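Local coordinates for coclaurine N-methyltransferase (PDB 6GKV), which probably transfers the methyl group of S-adenosyl-L-methionine to the ring nitrogen of coclaurine and related tetrahydroisoquinolines in alkaloid biosynthesis, at residues 204-209 / 261-266. Residues are numbered along the deposited sequence; the frame is centred on the assembly and turned at random.
Sequences KNYELL and ASFFLY
An aromatic cluster of Tyr-206, Phe-263 and Phe-264 joins the first turn of helix 206-215 to the loop before strand 272-279, in the Rossmann-like methyltransferase fold. The two segments meet chiefly through a T-shaped (edge-to-face) stack. Phe-264 points its edge at the face of Tyr-206, with centroids 4.7 Å apart and planes at 83°. Phe-264 CE1 sits over the centre of the Tyr-206 ring, 3.5 Å from Tyr-206 CD2. The opposite face of the tyrosine ring lies against the backbone oxygen Lys-204 O. Phe-263 comes to the rim instead, and its ring stands nearly perpendicular to that of Tyr-206. The Phe-263 CG lies roughly anti to the backbone N (chi1 -153°), which brings the CE2 edge of the ring to the rim of Tyr-206. Tyr-206 OH is hydrogen-bonded to Phe-200 O, which anchors the hydroxyl end of the side chain. An alanine in place of Tyr-206 is likely to leave the edge of Phe-264 without its aromatic face and Phe-200 O without this donor. Asn-205 caps the helix: its OD1 accepts from Leu-208 N at 3.0 Å, with the donor above the carbonyl plane. The cluster is buried, and the Tyr-206 side chain lies about 10 Å from the bound N-methylheliamine. At the rim, Tyr-206 CE2 meets Phe-263 CE2 at 3.5 Å.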
# COMPACT_ATOMS: atom_id res chain seq x y z
N LYS A 204 -5.03 -17.08 -7.72
CA LYS A 204 -4.03 -16.43 -8.54
C LYS A 204 -4.56 -15.09 -9.05
O LYS A 204 -4.20 -14.04 -8.52
CB LYS A 204 -3.63 -17.31 -9.73
CG LYS A 204 -3.03 -18.65 -9.33
CD LYS A 204 -1.80 -18.46 -8.46
CE LYS A 204 -1.13 -19.80 -8.13
NZ LYS A 204 -0.20 -19.65 -6.96
N ASN A 205 -5.41 -15.14 -10.07
CA ASN A 205 -5.94 -13.92 -10.67
C ASN A 205 -7.01 -13.25 -9.79
O ASN A 205 -8.21 -13.54 -9.92
CB ASN A 205 -6.52 -14.21 -12.05
CG ASN A 205 -6.90 -12.94 -12.80
OD1 ASN A 205 -7.28 -11.94 -12.19
ND2 ASN A 205 -6.80 -12.97 -14.12
N TYR A 206 -6.55 -12.32 -8.96
CA TYR A 206 -7.38 -11.65 -7.96
C TYR A 206 -8.36 -10.66 -8.56
O TYR A 206 -9.44 -10.42 -8.02
CB TYR A 206 -6.48 -10.93 -6.97
CG TYR A 206 -5.63 -11.82 -6.10
CD1 TYR A 206 -6.18 -12.86 -5.38
CD2 TYR A 206 -4.27 -11.59 -5.98
CE1 TYR A 206 -5.40 -13.67 -4.58
CE2 TYR A 206 -3.47 -12.39 -5.18
CZ TYR A 206 -4.04 -13.43 -4.49
OH TYR A 206 -3.25 -14.22 -3.67
N GLU A 207 -7.99 -10.06 -9.68
CA GLU A 207 -8.91 -9.17 -10.38
C GLU A 207 -10.17 -9.95 -10.82
O GLU A 207 -11.29 -9.45 -10.66
CB GLU A 207 -8.22 -8.50 -11.59
CG GLU A 207 -9.14 -7.67 -12.47
CD GLU A 207 -8.51 -7.31 -13.82
OE1 GLU A 207 -7.29 -7.10 -13.87
OE2 GLU A 207 -9.24 -7.25 -14.83
N LEU A 208 -10.00 -11.16 -11.35
CA LEU A 208 -11.15 -11.97 -11.78
C LEU A 208 -11.94 -12.49 -10.58
O LEU A 208 -13.16 -12.41 -10.56
CB LEU A 208 -10.73 -13.14 -12.67
CG LEU A 208 -10.32 -12.79 -14.11
CD1 LEU A 208 -9.93 -14.03 -14.89
CD2 LEU A 208 -11.43 -12.03 -14.83
N LEU A 209 -11.25 -12.99 -9.58
CA LEU A 209 -11.90 -13.45 -8.35
C LEU A 209 -12.71 -12.35 -7.64
O LEU A 209 -13.85 -12.58 -7.23
CB LEU A 209 -10.85 -14.02 -7.38
CG LEU A 209 -11.47 -14.68 -6.16
CD1 LEU A 209 -12.44 -15.76 -6.61
CD2 LEU A 209 -10.41 -15.25 -5.27
N ALA A 261 1.30 -6.98 2.67
CA ALA A 261 0.18 -6.46 3.43
C ALA A 261 -0.63 -5.46 2.59
O ALA A 261 -1.83 -5.32 2.79
CB ALA A 261 0.66 -5.83 4.72
N SER A 262 0.03 -4.81 1.63
CA SER A 262 -0.59 -3.81 0.75
C SER A 262 -1.28 -4.36 -0.49
O SER A 262 -1.74 -3.58 -1.32
CB SER A 262 0.46 -2.82 0.26
OG SER A 262 1.26 -3.46 -0.74
N PHE A 263 -1.33 -5.68 -0.63
CA PHE A 263 -1.48 -6.29 -1.96
C PHE A 263 -2.84 -6.02 -2.61
O PHE A 263 -2.91 -5.66 -3.78
CB PHE A 263 -1.23 -7.82 -1.89
CG PHE A 263 -0.72 -8.40 -3.19
CD1 PHE A 263 0.52 -8.01 -3.69
CD2 PHE A 263 -1.47 -9.30 -3.91
CE1 PHE A 263 1.00 -8.54 -4.89
CE2 PHE A 263 -1.01 -9.84 -5.13
CZ PHE A 263 0.21 -9.45 -5.63
N PHE A 264 -3.91 -6.18 -1.85
CA PHE A 264 -5.23 -6.09 -2.43
C PHE A 264 -5.68 -4.66 -2.54
O PHE A 264 -6.72 -4.38 -3.12
CB PHE A 264 -6.18 -6.94 -1.62
CG PHE A 264 -5.77 -8.38 -1.61
CD1 PHE A 264 -5.78 -9.11 -2.78
CD2 PHE A 264 -5.34 -9.00 -0.45
CE1 PHE A 264 -5.38 -10.45 -2.81
CE2 PHE A 264 -4.94 -10.33 -0.46
CZ PHE A 264 -4.96 -11.06 -1.65
N LEU A 265 -4.87 -3.74 -2.02
CA LEU A 265 -5.04 -2.33 -2.31
C LEU A 265 -4.92 -2.10 -3.81
O LEU A 265 -5.34 -1.06 -4.34
CB LEU A 265 -4.02 -1.48 -1.54
CG LEU A 265 -4.03 -1.55 -0.00
CD1 LEU A 265 -3.02 -0.61 0.61
CD2 LEU A 265 -5.43 -1.28 0.59
N TYR A 266 -4.33 -3.08 -4.51
CA TYR A 266 -4.03 -2.92 -5.93
C TYR A 266 -5.06 -3.64 -6.78
O TYR A 266 -4.92 -3.72 -8.00
CB TYR A 266 -2.63 -3.45 -6.24
CG TYR A 266 -1.50 -2.57 -5.76
CD1 TYR A 266 -1.18 -1.38 -6.43
CD2 TYR A 266 -0.74 -2.91 -4.65
CE1 TYR A 266 -0.16 -0.56 -6.00
CE2 TYR A 266 0.32 -2.09 -4.20
CZ TYR A 266 0.60 -0.92 -4.89
OH TYR A 266 1.63 -0.10 -4.48